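Local coordinates for protein design 2L4HC2_11 (Synthetic construct, PDB 5J2L), which is a computationally designed helical hairpin that pairs with a second copy of itself, its specificity mediated by buried hydrogen-bond networks, at residues D19-D24 and Q61-K66. Numbering follows the deposited sequence.
Sequences DKQRKD and QEQSEK
Gln-21 and Gln-63 meet amide to amide between two nearly antiparallel helices, whose local axes approach to 11.1 Å. Gln-63 NE2 donates to Gln-21 OE1 over 3.1 Å, arriving in the carbonyl plane on a lone pair, with an N-H...O angle of 149°. The two amide planes are turned 64° apart, yet the accepting oxygen lies close to the plane of the Gln-63 amide. With CG anti to the backbone N (chi1 180°), Gln-63 reaches in extended form across the gap, whereas Gln-21 bends at chi2 to bring OE1 to it. Glutamine suits both places: Gln-21 accepts through OE1 while its NE2 serves Glu-17 of its own helix, and the Gln-63 amide nitrogen bonds two oxygens, Gln-21 OE1 and Thr-25 OG1. Thr-25 OG1 also bonds Gln-21 O, and Ser-64 OG bonds Gln-21 NE2 of the second subunit.

Packing is modest. Lys-66 CB lies 3.7 Å from Gln-21 NE2; the lysine's aliphatic stem can pack beside the amide while exposed NZ reaches a salt bridge with Glu-69. Asp-24 lends CB to Gln-63 NE2 at 4.1 Å.

A salt bridge runs along the first helix, where opposite charges four residues apart lie one turn from each other: Lys-20 NZ meets the syn lone pair of Asp-24 OD2 at 3.0 Å.

An alanine in place of Gln-21 would probably cost Gln-63 NE2 its carbonyl acceptor across the helix pair and Glu-17 an N-H donor. The two buried glutamines thus join bonds within the chain, consistent with a designed network that makes pairing specific.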
ATOM      1  N   ASP A  19      10.671 -10.548   1.753  1.00 26.92           N
ATOM      2  CA  ASP A  19      10.741 -11.083   0.394  1.00 28.08           C
ATOM      3  C   ASP A  19       9.327 -11.220  -0.153  1.00 31.37           C
ATOM      4  O   ASP A  19       9.034 -10.802  -1.277  1.00 32.48           O
ATOM      5  CB  ASP A  19      11.454 -12.438   0.361  1.00 26.83           C
ATOM      6  CG  ASP A  19      12.955 -12.366   0.612  1.00 46.48           C
ATOM      7  OD1 ASP A  19      13.519 -11.300   0.507  1.00 51.66           O
ATOM      8  OD2 ASP A  19      13.528 -13.389   0.906  1.00 50.60           O
ATOM      9  N   LYS A  20       8.451 -11.803   0.662  1.00 28.74           N
ATOM     10  CA  LYS A  20       7.056 -11.952   0.284  1.00 25.34           C
ATOM     11  C   LYS A  20       6.423 -10.605  -0.001  1.00 31.74           C
ATOM     12  O   LYS A  20       5.706 -10.450  -0.993  1.00 25.69           O
ATOM     13  CB  LYS A  20       6.248 -12.683   1.359  1.00 27.71           C
ATOM     14  CG  LYS A  20       4.783 -12.856   0.970  1.00 50.20           C
ATOM     15  CD  LYS A  20       4.009 -13.696   1.972  1.00 54.06           C
ATOM     16  CE  LYS A  20       2.595 -13.981   1.463  1.00 59.40           C
ATOM     17  NZ  LYS A  20       1.707 -12.784   1.515  1.00 53.51           N
ATOM     18  N   GLN A  21       6.676  -9.638   0.880  1.00 25.20           N
ATOM     19  CA  GLN A  21       6.085  -8.323   0.728  1.00 26.92           C
ATOM     20  C   GLN A  21       6.539  -7.676  -0.557  1.00 23.72           C
ATOM     21  O   GLN A  21       5.736  -7.022  -1.217  1.00 24.81           O
ATOM     22  CB  GLN A  21       6.397  -7.422   1.921  1.00 28.28           C
ATOM     23  CG  GLN A  21       5.735  -7.872   3.207  1.00 24.79           C
ATOM     24  CD  GLN A  21       4.235  -8.034   3.028  1.00 31.51           C
ATOM     25  OE1 GLN A  21       3.597  -7.289   2.272  1.00 41.44           O
ATOM     26  NE2 GLN A  21       3.659  -9.019   3.710  1.00 31.97           N
ATOM     27  N   ARG A  22       7.803  -7.886  -0.932  1.00 20.91           N
ATOM     28  CA  ARG A  22       8.314  -7.330  -2.168  1.00 22.21           C
ATOM     29  C   ARG A  22       7.480  -7.878  -3.329  1.00 30.41           C
ATOM     30  O   ARG A  22       7.105  -7.136  -4.238  1.00 24.85           O
ATOM     31  CB  ARG A  22       9.806  -7.639  -2.360  1.00 24.83           C
ATOM     32  CG  ARG A  22      10.751  -6.863  -1.449  1.00 38.06           C
ATOM     33  CD  ARG A  22      12.186  -7.338  -1.495  1.00 49.56           C
ATOM     34  NE  ARG A  22      12.833  -7.167  -2.802  1.00 66.98           N
ATOM     35  CZ  ARG A  22      14.133  -7.479  -3.067  1.00 70.81           C
ATOM     36  NH1 ARG A  22      14.923  -7.938  -2.116  1.00 68.93           N
ATOM     37  NH2 ARG A  22      14.632  -7.320  -4.285  1.00 48.70           N
ATOM     38  N   LYS A  23       7.162  -9.166  -3.265  1.00 27.14           N
ATOM     39  CA  LYS A  23       6.380  -9.815  -4.311  1.00 30.45           C
ATOM     40  C   LYS A  23       4.955  -9.248  -4.337  1.00 27.75           C
ATOM     41  O   LYS A  23       4.414  -8.959  -5.408  1.00 31.11           O
ATOM     42  CB  LYS A  23       6.391 -11.329  -4.085  1.00 35.22           C
ATOM     43  CG  LYS A  23       7.766 -11.956  -4.304  1.00 46.36           C
ATOM     44  CD  LYS A  23       7.788 -13.448  -3.965  1.00 54.72           C
ATOM     45  CE  LYS A  23       9.207 -14.003  -4.052  1.00 56.22           C
ATOM     46  NZ  LYS A  23       9.277 -15.439  -3.655  1.00 66.83           N
ATOM     47  N   ASP A  24       4.378  -9.047  -3.156  1.00 26.15           N
ATOM     48  CA  ASP A  24       3.027  -8.517  -3.040  1.00 28.29           C
ATOM     49  C   ASP A  24       2.960  -7.097  -3.624  1.00 30.73           C
ATOM     50  O   ASP A  24       1.995  -6.753  -4.317  1.00 22.49           O
ATOM     51  CB  ASP A  24       2.541  -8.564  -1.576  1.00 28.13           C
ATOM     52  CG  ASP A  24       2.262 -10.010  -1.073  1.00 44.60           C
ATOM     53  OD1 ASP A  24       2.144 -10.885  -1.896  1.00 48.78           O
ATOM     54  OD2 ASP A  24       2.176 -10.222   0.119  1.00 42.47           O
ATOM     55  N   GLN A  61      -3.639  -2.203   2.885  1.00 24.08           N
ATOM     56  CA  GLN A  61      -3.845  -2.167   4.320  1.00 28.00           C
ATOM     57  C   GLN A  61      -3.243  -3.410   4.964  1.00 25.19           C
ATOM     58  O   GLN A  61      -2.612  -3.329   6.018  1.00 23.82           O
ATOM     59  CB  GLN A  61      -5.325  -2.042   4.628  1.00 26.91           C
ATOM     60  CG  GLN A  61      -5.921  -0.704   4.242  1.00 29.36           C
ATOM     61  CD  GLN A  61      -7.419  -0.659   4.484  1.00 32.63           C
ATOM     62  OE1 GLN A  61      -8.100  -1.690   4.497  1.00 47.85           O
ATOM     63  NE2 GLN A  61      -7.948   0.537   4.682  1.00 35.71           N
ATOM     64  N   GLU A  62      -3.423  -4.554   4.320  1.00 20.27           N
ATOM     65  CA  GLU A  62      -2.843  -5.785   4.829  1.00 24.58           C
ATOM     66  C   GLU A  62      -1.322  -5.722   4.818  1.00 26.69           C
ATOM     67  O   GLU A  62      -0.668  -6.141   5.776  1.00 27.84           O
ATOM     68  CB  GLU A  62      -3.333  -6.998   4.038  1.00 29.26           C
ATOM     69  CG  GLU A  62      -4.798  -7.345   4.265  1.00 35.28           C
ATOM     70  CD  GLU A  62      -5.256  -8.561   3.501  1.00 57.73           C
ATOM     71  OE1 GLU A  62      -4.612  -8.942   2.549  1.00 56.33           O
ATOM     72  OE2 GLU A  62      -6.256  -9.125   3.884  1.00 53.63           O
ATOM     73  N   GLN A  63      -0.757  -5.187   3.743  1.00 18.29           N
ATOM     74  CA  GLN A  63       0.686  -5.062   3.642  1.00 21.98           C
ATOM     75  C   GLN A  63       1.230  -4.192   4.755  1.00 19.04           C
ATOM     76  O   GLN A  63       2.216  -4.541   5.406  1.00 22.05           O
ATOM     77  CB  GLN A  63       1.107  -4.536   2.263  1.00 20.55           C
ATOM     78  CG  GLN A  63       2.606  -4.393   2.126  1.00 27.79           C
ATOM     79  CD  GLN A  63       3.057  -4.122   0.711  1.00 36.94           C
ATOM     80  OE1 GLN A  63       2.711  -3.111   0.085  1.00 35.62           O
ATOM     81  NE2 GLN A  63       3.850  -5.061   0.202  1.00 24.87           N
ATOM     82  N   SER A  64       0.576  -3.072   4.951  1.00 22.01           N
ATOM     83  CA  SER A  64       0.907  -2.098   5.954  1.00 23.13           C
ATOM     84  C   SER A  64       0.939  -2.733   7.348  1.00 22.59           C
ATOM     85  O   SER A  64       1.902  -2.546   8.091  1.00 23.54           O
ATOM     86  CB  SER A  64      -0.092  -0.966   5.865  1.00 22.23           C
ATOM     87  OG  SER A  64       0.156   0.011   6.821  1.00 27.56           O
ATOM     88  N   GLU A  65      -0.095  -3.506   7.676  1.00 25.19           N
ATOM     89  CA  GLU A  65      -0.154  -4.148   8.989  1.00 29.40           C
ATOM     90  C   GLU A  65       0.964  -5.165   9.159  1.00 28.84           C
ATOM     91  O   GLU A  65       1.553  -5.247  10.237  1.00 31.77           O
ATOM     92  CB  GLU A  65      -1.513  -4.778   9.218  1.00 28.56           C
ATOM     93  CG  GLU A  65      -2.624  -3.747   9.374  1.00 44.18           C
ATOM     94  CD  GLU A  65      -2.376  -2.804  10.530  1.00 58.89           C
ATOM     95  OE1 GLU A  65      -2.034  -3.272  11.593  1.00 60.52           O
ATOM     96  OE2 GLU A  65      -2.520  -1.615  10.347  1.00 53.25           O
ATOM     97  N   LYS A  66       1.314  -5.889   8.097  1.00 26.52           N
ATOM     98  CA  LYS A  66       2.420  -6.824   8.210  1.00 24.04           C
ATOM     99  C   LYS A  66       3.733  -6.107   8.414  1.00 28.37           C
ATOM    100  O   LYS A  66       4.571  -6.565   9.191  1.00 25.77           O
ATOM    101  CB  LYS A  66       2.490  -7.770   7.012  1.00 30.05           C
ATOM    102  CG  LYS A  66       1.442  -8.866   7.080  1.00 41.29           C
ATOM    103  CD  LYS A  66       1.770  -9.782   8.258  1.00 49.28           C
ATOM    104  CE  LYS A  66       0.690 -10.822   8.524  1.00 61.99           C
ATOM    105  NZ  LYS A  66       1.013 -11.633   9.742  1.00 62.53           N
TER